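Local structure of anti-H(O) lectin 1 (1FX5) at residues 48-53 against 96-101; 108-113 against 117-122; 125-130 against 135-140; 144-147 against 151-154. The protein binds carbohydrate as a leguminous lectin specific for L-fucose and recognises the O(H) blood group, carrying calcium and manganese ions. One frame throughout, in Å; residues are numbered along the deposited sequence.

Contact 1: 48-53 against 96-101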
loop_
_atom_site.group_PDB
_atom_site.type_symbol
_atom_site.label_atom_id
_atom_site.label_comp_id
_atom_site.label_asym_id
_atom_site.label_seq_id
_atom_site.Cartn_x
_atom_site.Cartn_y
_atom_site.Cartn_z
ATOM N N ILE A 48 9.832 15.229 -4.343
ATOM C CA ILE A 48 9.291 14.391 -3.268
ATOM C C ILE A 48 8.706 13.078 -3.827
ATOM O O ILE A 48 8.098 13.067 -4.903
ATOM C CB ILE A 48 8.129 15.127 -2.515
ATOM C CG1 ILE A 48 8.670 16.266 -1.636
ATOM C CG2 ILE A 48 7.300 14.133 -1.687
ATOM C CD1 ILE A 48 7.552 17.070 -0.938
ATOM N N ALA A 49 8.856 11.986 -3.089
ATOM C CA ALA A 49 8.328 10.693 -3.520
ATOM C C ALA A 49 7.776 9.976 -2.284
ATOM O O ALA A 49 8.468 9.862 -1.275
ATOM C CB ALA A 49 9.413 9.860 -4.186
ATOM N N ARG A 50 6.540 9.498 -2.358
ATOM C CA ARG A 50 5.922 8.803 -1.225
ATOM C C ARG A 50 5.274 7.524 -1.670
ATOM O O ARG A 50 4.867 7.418 -2.836
ATOM C CB ARG A 50 4.768 9.637 -0.646
ATOM C CG ARG A 50 4.965 11.127 -0.638
ATOM C CD ARG A 50 3.758 11.858 -0.072
ATOM N NE ARG A 50 3.824 13.289 -0.352
ATOM C CZ ARG A 50 3.395 14.242 0.471
ATOM N NH1 ARG A 50 2.862 13.926 1.646
ATOM N NH2 ARG A 50 3.515 15.515 0.122
ATOM N N TYR A 51 5.143 6.564 -0.753
ATOM C CA TYR A 51 4.491 5.291 -1.097
ATOM C C TYR A 51 3.023 5.750 -1.284
ATOM O O TYR A 51 2.529 6.610 -0.534
ATOM C CB TYR A 51 4.621 4.240 0.029
ATOM C CG TYR A 51 4.042 2.880 -0.344
ATOM C CD1 TYR A 51 2.995 2.332 0.384
ATOM C CD2 TYR A 51 4.529 2.154 -1.445
ATOM C CE1 TYR A 51 2.437 1.107 0.034
ATOM C CE2 TYR A 51 3.977 0.911 -1.813
ATOM C CZ TYR A 51 2.928 0.395 -1.059
ATOM O OH TYR A 51 2.356 -0.834 -1.359
ATOM N N ILE A 52 2.333 5.176 -2.267
ATOM C CA ILE A 52 0.959 5.556 -2.558
ATOM C C ILE A 52 -0.141 5.359 -1.498
ATOM O O ILE A 52 -1.088 6.136 -1.442
ATOM C CB ILE A 52 0.537 5.011 -3.963
ATOM C CG1 ILE A 52 -0.646 5.805 -4.502
ATOM C CG2 ILE A 52 0.215 3.530 -3.901
ATOM C CD1 ILE A 52 -1.082 5.353 -5.879
ATOM N N ALA A 53 0.008 4.364 -0.634
ATOM C CA ALA A 53 -0.984 4.105 0.407
ATOM C C ALA A 53 -0.639 4.772 1.754
ATOM O O ALA A 53 0.502 4.686 2.200
ATOM C CB ALA A 53 -1.104 2.591 0.629
ATOM N N PRO A 96 -1.072 12.896 4.256
ATOM C CA PRO A 96 -0.977 12.302 2.905
ATOM C C PRO A 96 -1.246 13.192 1.709
ATOM O O PRO A 96 -0.738 12.952 0.612
ATOM C CB PRO A 96 -1.922 11.099 2.969
ATOM C CG PRO A 96 -2.912 11.480 4.031
ATOM C CD PRO A 96 -2.099 12.214 5.074
ATOM N N ASP A 97 -1.970 14.268 1.937
ATOM C CA ASP A 97 -2.281 15.184 0.865
ATOM C C ASP A 97 -1.531 16.514 0.972
ATOM O O ASP A 97 -1.954 17.490 0.361
ATOM C CB ASP A 97 -3.796 15.447 0.869
ATOM C CG ASP A 97 -4.286 16.084 2.185
ATOM O OD1 ASP A 97 -3.737 15.766 3.260
ATOM O OD2 ASP A 97 -5.217 16.912 2.148
ATOM N N SER A 98 -0.432 16.580 1.728
ATOM C CA SER A 98 0.279 17.853 1.832
ATOM C C SER A 98 0.929 18.228 0.493
ATOM O O SER A 98 1.396 17.364 -0.254
ATOM C CB SER A 98 1.329 17.813 2.945
ATOM O OG SER A 98 2.359 16.909 2.625
ATOM N N PRO A 99 0.990 19.528 0.184
ATOM C CA PRO A 99 1.595 19.977 -1.080
ATOM C C PRO A 99 3.118 20.176 -1.003
ATOM O O PRO A 99 3.685 20.227 0.095
ATOM C CB PRO A 99 0.899 21.317 -1.316
ATOM C CG PRO A 99 0.811 21.872 0.097
ATOM C CD PRO A 99 0.418 20.654 0.943
ATOM N N LEU A 100 3.768 20.315 -2.158
ATOM C CA LEU A 100 5.218 20.531 -2.218
ATOM C C LEU A 100 5.370 22.008 -1.806
ATOM O O LEU A 100 4.615 22.854 -2.281
ATOM C CB LEU A 100 5.704 20.399 -3.659
ATOM C CG LEU A 100 7.172 20.172 -4.035
ATOM C CD1 LEU A 100 7.354 20.675 -5.443
ATOM C CD2 LEU A 100 8.113 20.899 -3.152
ATOM N N ARG A 101 6.304 22.323 -0.907
ATOM C CA ARG A 101 6.496 23.709 -0.484
ATOM C C ARG A 101 7.818 24.231 -1.008
ATOM O O ARG A 101 8.258 23.805 -2.079
ATOM C CB ARG A 101 6.372 23.862 1.038
ATOM C CG ARG A 101 4.932 23.728 1.521
ATOM C CD ARG A 101 4.831 23.745 3.024
ATOM N NE ARG A 101 3.461 23.530 3.481
ATOM C CZ ARG A 101 2.990 22.373 3.950
ATOM N NH1 ARG A 101 3.778 21.307 4.033
ATOM N NH2 ARG A 101 1.730 22.282 4.347
#

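Contact 2: 108-113 against 117-122. Unlike the reference sequence in segment 108-113: Asn111 (reference Glu). With NAG (2-acetamido-2-deoxy-beta-D-glucopyranose), chain D.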
loop_
_atom_site.group_PDB
_atom_site.type_symbol
_atom_site.label_atom_id
_atom_site.label_comp_id
_atom_site.label_asym_id
_atom_site.label_seq_id
_atom_site.Cartn_x
_atom_site.Cartn_y
_atom_site.Cartn_z
ATOM N N GLY A 108 11.579 21.324 0.600
ATOM C CA GLY A 108 10.277 21.104 0.003
ATOM C C GLY A 108 9.203 20.819 1.053
ATOM O O GLY A 108 8.031 20.623 0.709
ATOM N N LEU A 109 9.570 20.858 2.334
ATOM C CA LEU A 109 8.630 20.587 3.420
ATOM C C LEU A 109 8.066 21.808 4.134
ATOM O O LEU A 109 6.960 21.746 4.703
ATOM C CB LEU A 109 9.312 19.697 4.474
ATOM C CG LEU A 109 9.940 18.371 4.029
ATOM C CD1 LEU A 109 10.643 17.713 5.228
ATOM C CD2 LEU A 109 8.853 17.464 3.461
ATOM N N PHE A 110 8.837 22.897 4.146
ATOM C CA PHE A 110 8.438 24.147 4.808
ATOM C C PHE A 110 8.425 25.413 3.911
ATOM O O PHE A 110 9.034 25.419 2.837
ATOM C CB PHE A 110 9.369 24.386 6.026
ATOM C CG PHE A 110 9.586 23.156 6.884
ATOM C CD1 PHE A 110 8.622 22.741 7.783
ATOM C CD2 PHE A 110 10.746 22.413 6.767
ATOM C CE1 PHE A 110 8.815 21.601 8.548
ATOM C CE2 PHE A 110 10.944 21.271 7.530
ATOM C CZ PHE A 110 9.977 20.867 8.418
ATOM N N ASN A 111 7.766 26.482 4.384
ATOM C CA ASN A 111 7.658 27.770 3.659
ATOM C C ASN A 111 8.858 28.672 3.928
ATOM O O ASN A 111 9.306 29.410 3.047
ATOM C CB ASN A 111 6.449 28.611 4.122
ATOM C CG ASN A 111 5.107 28.075 3.660
ATOM O OD1 ASN A 111 5.012 27.254 2.747
ATOM N ND2 ASN A 111 4.069 28.551 4.350
ATOM N N ASP A 112 9.266 28.712 5.190
ATOM C CA ASP A 112 10.391 29.534 5.635
ATOM C C ASP A 112 10.835 29.048 7.022
ATOM O O ASP A 112 10.552 27.914 7.355
ATOM C CB ASP A 112 10.013 31.026 5.659
ATOM C CG ASP A 112 8.690 31.295 6.392
ATOM O OD1 ASP A 112 7.953 32.168 5.917
ATOM O OD2 ASP A 112 8.366 30.664 7.436
ATOM N N THR A 113 11.446 29.906 7.848
ATOM C CA THR A 113 11.900 29.466 9.168
ATOM C C THR A 113 10.913 29.447 10.326
ATOM O O THR A 113 11.275 29.027 11.422
ATOM C CB THR A 113 13.160 30.230 9.652
ATOM O OG1 THR A 113 12.768 31.507 10.164
ATOM C CG2 THR A 113 14.154 30.426 8.528
ATOM N N SER A 117 2.692 24.270 14.286
ATOM C CA SER A 117 2.038 22.997 14.558
ATOM C C SER A 117 1.188 22.471 13.433
ATOM O O SER A 117 0.983 21.262 13.345
ATOM C CB SER A 117 1.133 23.125 15.775
ATOM O OG SER A 117 1.893 23.491 16.895
ATOM N N SER A 118 0.652 23.364 12.608
ATOM C CA SER A 118 -0.188 22.934 11.498
ATOM C C SER A 118 0.540 22.196 10.380
ATOM O O SER A 118 -0.113 21.681 9.479
ATOM C CB SER A 118 -1.063 24.059 10.954
ATOM O OG SER A 118 -0.281 25.070 10.364
ATOM N N TYR A 119 1.878 22.170 10.410
ATOM C CA TYR A 119 2.641 21.461 9.387
ATOM C C TYR A 119 2.418 19.946 9.621
ATOM O O TYR A 119 2.415 19.177 8.668
ATOM C CB TYR A 119 4.149 21.716 9.509
ATOM C CG TYR A 119 4.658 22.939 8.794
ATOM C CD1 TYR A 119 4.442 23.124 7.421
ATOM C CD2 TYR A 119 5.325 23.946 9.493
ATOM C CE1 TYR A 119 4.868 24.283 6.768
ATOM C CE2 TYR A 119 5.758 25.119 8.843
ATOM C CZ TYR A 119 5.520 25.277 7.488
ATOM O OH TYR A 119 5.918 26.450 6.876
ATOM N N GLN A 120 2.296 19.536 10.894
ATOM C CA GLN A 120 2.099 18.126 11.288
ATOM C C GLN A 120 3.115 17.271 10.541
ATOM O O GLN A 120 2.764 16.280 9.857
ATOM C CB GLN A 120 0.676 17.640 10.998
ATOM C CG GLN A 120 -0.382 18.297 11.869
ATOM C CD GLN A 120 -1.771 17.822 11.500
ATOM O OE1 GLN A 120 -2.153 17.879 10.342
ATOM N NE2 GLN A 120 -2.522 17.323 12.475
ATOM N N THR A 121 4.382 17.646 10.717
ATOM C CA THR A 121 5.499 16.959 10.076
ATOM C C THR A 121 6.640 16.596 11.007
ATOM O O THR A 121 7.013 17.399 11.872
ATOM C CB THR A 121 6.078 17.882 8.991
ATOM O OG1 THR A 121 5.045 18.202 8.060
ATOM C CG2 THR A 121 7.256 17.254 8.262
ATOM N N VAL A 122 7.157 15.379 10.861
ATOM C CA VAL A 122 8.280 14.909 11.665
ATOM C C VAL A 122 9.245 14.406 10.587
ATOM O O VAL A 122 8.872 13.565 9.758
ATOM C CB VAL A 122 7.927 13.738 12.591
ATOM C CG1 VAL A 122 9.220 13.151 13.197
ATOM C CG2 VAL A 122 7.021 14.207 13.715
HETATM C C1 NAG D . 2.706 28.435 3.872
HETATM C C2 NAG D . 1.750 29.014 4.907
HETATM C C3 NAG D . 0.329 28.786 4.419
HETATM C C4 NAG D . 0.168 29.538 3.105
HETATM C C5 NAG D . 1.189 28.984 2.111
HETATM C C6 NAG D . 1.133 29.645 0.742
HETATM C C7 NAG D . 1.942 27.183 6.485
HETATM C C8 NAG D . 2.158 26.776 7.937
HETATM N N2 NAG D . 1.949 28.488 6.245
HETATM O O3 NAG D . -0.614 29.253 5.400
HETATM O O4 NAG D . -1.164 29.363 2.589
HETATM O O5 NAG D . 2.528 29.153 2.643
HETATM O O6 NAG D . 1.053 31.058 0.857
HETATM O O7 NAG D . 1.725 26.339 5.605
HETATM O O HOH W 1 5.709 19.383 5.395
HETATM O O HOH W 2 6.783 28.479 8.217
#

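Contact 3: 125-130 against 135-140. Unlike the reference sequence in segment 135-140: Trp136 (reference Asp). With MN (manganese (II) ion), chain F; CA (calcium ion), chain G.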
loop_
_atom_site.group_PDB
_atom_site.type_symbol
_atom_site.label_atom_id
_atom_site.label_comp_id
_atom_site.label_asym_id
_atom_site.label_seq_id
_atom_site.Cartn_x
_atom_site.Cartn_y
_atom_site.Cartn_z
ATOM N N GLU A 125 16.421 14.616 8.939
ATOM C CA GLU A 125 17.196 15.256 7.877
ATOM C C GLU A 125 18.708 14.912 7.837
ATOM O O GLU A 125 19.365 14.758 8.873
ATOM C CB GLU A 125 17.022 16.791 7.915
ATOM C CG GLU A 125 17.601 17.433 9.192
ATOM C CD GLU A 125 17.628 18.949 9.170
ATOM O OE1 GLU A 125 18.638 19.536 9.597
ATOM O OE2 GLU A 125 16.645 19.575 8.753
ATOM N N PHE A 126 19.223 14.834 6.604
ATOM C CA PHE A 126 20.617 14.544 6.251
ATOM C C PHE A 126 20.925 15.862 5.523
ATOM O O PHE A 126 20.817 15.980 4.282
ATOM C CB PHE A 126 20.676 13.325 5.318
ATOM C CG PHE A 126 20.116 12.060 5.951
ATOM C CD1 PHE A 126 18.795 11.696 5.756
ATOM C CD2 PHE A 126 20.904 11.279 6.803
ATOM C CE1 PHE A 126 18.272 10.587 6.403
ATOM C CE2 PHE A 126 20.377 10.156 7.451
ATOM C CZ PHE A 126 19.061 9.817 7.249
ATOM N N ASP A 127 21.198 16.869 6.352
ATOM C CA ASP A 127 21.491 18.230 5.952
ATOM C C ASP A 127 22.948 18.463 5.566
ATOM O O ASP A 127 23.833 18.500 6.433
ATOM C CB ASP A 127 21.050 19.128 7.112
ATOM C CG ASP A 127 20.917 20.584 6.721
ATOM O OD1 ASP A 127 20.213 21.341 7.417
ATOM O OD2 ASP A 127 21.518 20.988 5.723
ATOM N N THR A 128 23.172 18.723 4.278
ATOM C CA THR A 128 24.526 18.952 3.769
ATOM C C THR A 128 25.145 20.351 3.897
ATOM O O THR A 128 26.303 20.529 3.519
ATOM C CB THR A 128 24.689 18.430 2.319
ATOM O OG1 THR A 128 23.839 19.180 1.451
ATOM C CG2 THR A 128 24.328 16.951 2.217
ATOM N N ILE A 129 24.392 21.341 4.387
ATOM C CA ILE A 129 24.931 22.702 4.558
ATOM C C ILE A 129 24.314 23.436 5.768
ATOM O O ILE A 129 23.074 23.473 5.908
ATOM C CB ILE A 129 24.779 23.569 3.259
ATOM C CG1 ILE A 129 25.754 24.754 3.289
ATOM C CG2 ILE A 129 23.339 24.056 3.054
ATOM C CD1 ILE A 129 27.192 24.420 2.832
ATOM N N GLY A 130 25.172 23.991 6.639
ATOM C CA GLY A 130 24.721 24.724 7.831
ATOM C C GLY A 130 25.001 26.231 7.839
ATOM O O GLY A 130 25.053 26.858 6.779
ATOM N N PHE A 135 21.338 30.238 8.375
ATOM C CA PHE A 135 21.493 30.761 9.735
ATOM C C PHE A 135 20.845 30.006 10.893
ATOM O O PHE A 135 21.253 30.169 12.035
ATOM C CB PHE A 135 21.142 32.256 9.805
ATOM C CG PHE A 135 19.672 32.550 9.694
ATOM C CD1 PHE A 135 19.136 33.008 8.509
ATOM C CD2 PHE A 135 18.836 32.420 10.796
ATOM C CE1 PHE A 135 17.792 33.341 8.430
ATOM C CE2 PHE A 135 17.492 32.748 10.728
ATOM C CZ PHE A 135 16.967 33.211 9.547
ATOM N N TRP A 136 19.851 29.178 10.605
ATOM C CA TRP A 136 19.168 28.417 11.650
ATOM C C TRP A 136 19.814 27.077 12.039
ATOM O O TRP A 136 19.326 26.415 12.944
ATOM C CB TRP A 136 17.735 28.131 11.193
ATOM C CG TRP A 136 17.683 27.480 9.832
ATOM C CD1 TRP A 136 17.705 26.126 9.551
ATOM C CD2 TRP A 136 17.594 28.155 8.560
ATOM N NE1 TRP A 136 17.627 25.937 8.184
ATOM C CE2 TRP A 136 17.556 27.158 7.559
ATOM C CE3 TRP A 136 17.547 29.505 8.173
ATOM C CZ2 TRP A 136 17.461 27.469 6.205
ATOM C CZ3 TRP A 136 17.456 29.814 6.824
ATOM C CH2 TRP A 136 17.413 28.801 5.858
ATOM N N ASP A 137 20.843 26.655 11.297
ATOM C CA ASP A 137 21.570 25.389 11.520
ATOM C C ASP A 137 22.877 25.502 12.326
ATOM O O ASP A 137 23.373 26.611 12.552
ATOM C CB ASP A 137 22.041 24.838 10.165
ATOM C CG ASP A 137 20.958 24.181 9.362
ATOM O OD1 ASP A 137 21.047 24.281 8.108
ATOM O OD2 ASP A 137 20.058 23.529 9.956
ATOM N N PRO A 138 23.428 24.350 12.801
ATOM C CA PRO A 138 24.705 24.413 13.527
ATOM C C PRO A 138 25.743 24.737 12.402
ATOM O O PRO A 138 25.433 24.598 11.206
ATOM C CB PRO A 138 24.873 22.987 14.081
ATOM C CG PRO A 138 23.883 22.144 13.314
ATOM C CD PRO A 138 22.742 23.068 13.065
ATOM N N GLY A 139 26.955 25.154 12.758
ATOM C CA GLY A 139 27.943 25.484 11.735
ATOM C C GLY A 139 28.661 24.379 10.999
ATOM O O GLY A 139 29.876 24.492 10.836
ATOM N N PHE A 140 27.947 23.340 10.540
ATOM C CA PHE A 140 28.544 22.206 9.810
ATOM C C PHE A 140 27.452 21.247 9.331
ATOM O O PHE A 140 26.316 21.350 9.786
ATOM C CB PHE A 140 29.523 21.437 10.711
ATOM C CG PHE A 140 29.087 21.330 12.163
ATOM C CD1 PHE A 140 29.755 22.054 13.155
ATOM C CD2 PHE A 140 28.010 20.528 12.533
ATOM C CE1 PHE A 140 29.352 21.983 14.476
ATOM C CE2 PHE A 140 27.597 20.451 13.863
ATOM C CZ PHE A 140 28.270 21.182 14.834
HETATM MN MN MN F . 19.464 21.554 9.439
HETATM CA CA CA G . 20.714 23.343 5.888
HETATM O O HOH W 3 17.516 22.157 8.852
HETATM O O HOH W 4 18.391 23.422 6.209
HETATM O O HOH W 5 18.943 21.621 11.569
HETATM O O HOH W 6 20.397 22.544 3.758
#

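Contact 4: 144-147 against 151-154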
loop_
_atom_site.group_PDB
_atom_site.type_symbol
_atom_site.label_atom_id
_atom_site.label_comp_id
_atom_site.label_asym_id
_atom_site.label_seq_id
_atom_site.Cartn_x
_atom_site.Cartn_y
_atom_site.Cartn_z
ATOM N N GLY A 144 19.698 15.599 11.592
ATOM C CA GLY A 144 18.838 16.027 12.677
ATOM C C GLY A 144 17.385 15.605 12.650
ATOM O O GLY A 144 16.880 15.032 11.671
ATOM N N ILE A 145 16.719 15.859 13.767
ATOM C CA ILE A 145 15.312 15.529 13.909
ATOM C C ILE A 145 14.478 16.819 13.935
ATOM O O ILE A 145 14.709 17.701 14.769
ATOM C CB ILE A 145 15.095 14.642 15.153
ATOM C CG1 ILE A 145 15.734 13.274 14.876
ATOM C CG2 ILE A 145 13.615 14.461 15.417
ATOM C CD1 ILE A 145 15.849 12.365 16.071
ATOM N N ASP A 146 13.574 16.948 12.962
ATOM C CA ASP A 146 12.707 18.122 12.845
ATOM C C ASP A 146 11.268 17.830 13.220
ATOM O O ASP A 146 10.675 16.870 12.733
ATOM C CB ASP A 146 12.697 18.645 11.405
ATOM C CG ASP A 146 14.072 18.972 10.874
ATOM O OD1 ASP A 146 15.049 19.051 11.639
ATOM O OD2 ASP A 146 14.184 19.161 9.663
ATOM N N VAL A 147 10.695 18.694 14.045
ATOM C CA VAL A 147 9.312 18.535 14.476
ATOM C C VAL A 147 8.599 19.856 14.156
ATOM O O VAL A 147 8.871 20.890 14.794
ATOM C CB VAL A 147 9.229 18.227 16.017
ATOM C CG1 VAL A 147 7.780 18.107 16.472
ATOM C CG2 VAL A 147 9.964 16.935 16.328
ATOM N N LYS A 151 14.058 24.113 11.903
ATOM C CA LYS A 151 15.074 24.160 12.958
ATOM C C LYS A 151 14.914 22.857 13.772
ATOM O O LYS A 151 13.812 22.553 14.205
ATOM C CB LYS A 151 14.836 25.365 13.851
ATOM C CG LYS A 151 15.908 25.563 14.899
ATOM C CD LYS A 151 15.620 26.818 15.681
ATOM C CE LYS A 151 16.776 27.194 16.590
ATOM N NZ LYS A 151 18.005 27.546 15.822
ATOM N N SER A 152 15.982 22.082 13.934
ATOM C CA SER A 152 15.943 20.814 14.680
ATOM C C SER A 152 15.903 20.910 16.216
ATOM O O SER A 152 16.389 21.893 16.795
ATOM C CB SER A 152 17.189 19.980 14.327
ATOM O OG SER A 152 17.417 19.879 12.929
ATOM N N ILE A 153 15.336 19.902 16.891
ATOM C CA ILE A 153 15.310 19.940 18.354
ATOM C C ILE A 153 16.631 19.269 18.821
ATOM O O ILE A 153 17.097 19.495 19.944
ATOM C CB ILE A 153 14.097 19.206 19.019
ATOM C CG1 ILE A 153 13.904 17.831 18.420
ATOM C CG2 ILE A 153 12.848 20.070 18.975
ATOM C CD1 ILE A 153 12.983 17.016 19.236
ATOM N N ASN A 154 17.199 18.415 17.971
ATOM C CA ASN A 154 18.447 17.722 18.262
ATOM C C ASN A 154 19.145 17.449 16.930
ATOM O O ASN A 154 18.484 17.188 15.921
ATOM C CB ASN A 154 18.240 16.423 19.025
ATOM C CG ASN A 154 19.555 15.869 19.562
ATOM O OD1 ASN A 154 20.535 16.592 19.618
ATOM N ND2 ASN A 154 19.587 14.610 19.948
HETATM O O HOH W 7 12.063 20.842 15.233
#

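Contact 1: 48-53 against 96-101
Ser98 OG is gripped by two nitrogens of one arginine. Arg50 NH1 stands 3.2 Å from Ser98 OG, and Arg50 NH2 stands 3.1 Å from the same atom. The oxygen lies in the guanidinium plane, at the edge between the two end nitrogens. Because both bonds converge on a single atom, neither is straight: the N-H...O angles are 146° and 152°. The Arg50 chain is extended from CG to NE, which carries its head from strand 44-59 across to the loop. Ser98 turns OG between its own backbone N and carbonyl carbon (chi1 66°), facing the arginine. Ser98 O also approaches Arg50 NH2, at 2.8 Å, from an oblique direction. Pro96 O lies over one face of the guanidinium, 3.9 Å from Arg50 NH1. That nitrogen has a stronger partner outside the two segments, the hydroxyl of Ser211 on strand 209-219, so the arginine head ties this loop to a second strand as well. Beside the polar group, Ile48 CD1 makes a looser apolar contact with Leu100 CG, at 4.4 Å. Leu100 also touches an N-acetylglucosamine of a bound glycan. The arrangement belongs to the beta-sandwich fold of the legume lectins; the long loop between strands 88-94 and 122-127 runs back over the strands and is tied down here by Arg50, which rises from strand 44-59.

Contact 2: 108-113 against 117-122
The two loop pieces run past each other without pairing as strands; Phe110 CA and Tyr119 CA, 7.9 Å apart, mark their nearest backbone approach. The space between them is filled largely by the Tyr119 side chain, which leaves a short 3-10 turn at 117-119. Phe110 meets it as an edge-to-face (T-shaped) pair. The rings are at 89° with centroids 5.2 Å apart, and Phe110 CD1 points at the middle of the tyrosine face. Tyr119 places CG beside its own backbone N, anti to the carbonyl carbon (chi1 -87°), and this directs the ring at the opposite loop. Its hydroxyl reaches Asn111 N, which donates to Tyr119 OH at 3.1 Å in a nearly straight bond. The same hydroxyl donates to a water 2.6 Å from OH, near the ring plane, and that water passes a bond on to Asp112 OD2. Asp112 OD2 is also bound by the backbone N of Lys114.

Both segments belong to the long loop that joins strands 88-94 and 122-127 of the legume lectin fold, and the contact borders a glycosylated site. Asn111 ND2 is bonded covalently to C1 of an N-acetylglucosamine. The methyl carbon C8 of that sugar lies 3.7 Å from Tyr119 CZ, so the ring has the phenylalanine edge over one face and the acetyl methyl, displaced toward the rim, over the other. Farther along, a second water donates to both Leu109 O and Thr121 OG1. Thr121 OG1 itself donates to Tyr119 O at 2.9 Å, from above the carbonyl plane.

Contact 3: 125-130 against 135-140
Asp127 and Asp137 approach from opposite directions, and their carboxylates, with planes 77° apart, meet around two metal ions. Each bridges manganese and calcium in its own way. Asp127 OD1 binds both ions, while OD2 adds a second bond to calcium. With CG beside its own backbone N (chi1 -77°), Asp137 turns its carboxylate to the ions and splits its oxygens: OD2 is 2.1 Å from manganese and OD1 is 2.4 Å from calcium. Both cations are bound by both carboxylates and probably offset the repulsion expected where Asp127 OD1 and Asp137 OD1 come within 3.1 Å. Glu125 reaches manganese from the strand with OE1, at 2.2 Å. Its OE2 accepts a bond from a water that is itself a manganese ligand.

This is the paired manganese-calcium site of the legume lectins, formed where strand 122-127 runs out into a loop. His142 completes the manganese shell and Asn134 the calcium shell. Ile129 contributes its backbone O to calcium. An Asx turn helps to set that loop: Ile129 N donates to Asp127 OD2 at 3.2 Å, on the anti side and 30° out of the carboxylate plane. Trp136, which differs from the reference sequence, gives a second-shell bond from NE1 to a water on calcium. Asp137 CB rests 3.6 Å from Gly130 CA. Gly130 CA also makes a CH...O contact with Pro138 O, at 3.5 Å.

Contact 4: 144-147 against 151-154
Asp146 and Ser152 face each other across a beta hairpin of the legume lectin fold, in which strand 142-147 turns back toward strand 154-157. From CB, the Asp146 side chain sets CG beside its own backbone N (chi1 -56°). CG then stands 4.0 Å from Ser152 OG. At the tip the two oxygens divide. OD1 accepts a hydrogen bond from Ser152 OG at 2.8 Å, met nearly along its own C-O direction. OD2 turns to Glu125 OE2 of the manganese site; these carboxylate oxygens lie so close that a shared proton is possible. Ser152 thus holds one branch of an acid that borders the metal ligands.

Behind the side chains the backbones join through Ile145. Its N donates to Asn154 O at 3.1 Å, with an angle of 170°, and its O accepts from Ile153 N. Farther toward the turn, Val147 CG2 packs loosely against Ile153 CD1, 4.2 Å away. There a water fills in between the diverging backbones: it accepts from Val147 N at 2.8 Å and donates to Lys151 O at 2.7 Å.

Overall arrangement
The contacts follow one another along the chain within a single legume lectin domain. Contacts 1 and 2, with centres about 13 Å apart, share the long loop between strands 88-94 and 122-127. Arg101 joins them, its N lying 2.9 Å from Gly108 O. Contacts 3 and 4 have centres about 11 Å apart and sit on neighbouring antiparallel strands, 122-127 and 142-147. Glu125 N lies 2.8 Å from Gly144 O, a probable hydrogen bond between the two strands. Contact 2 touches contact 3 through Thr113 and Trp136. Contacts 1 and 3, centres about 24 Å apart, lie on opposite sides of the chain's centre and do not touch; contact 2 touches both, so the glycan-bearing loop spans the gap.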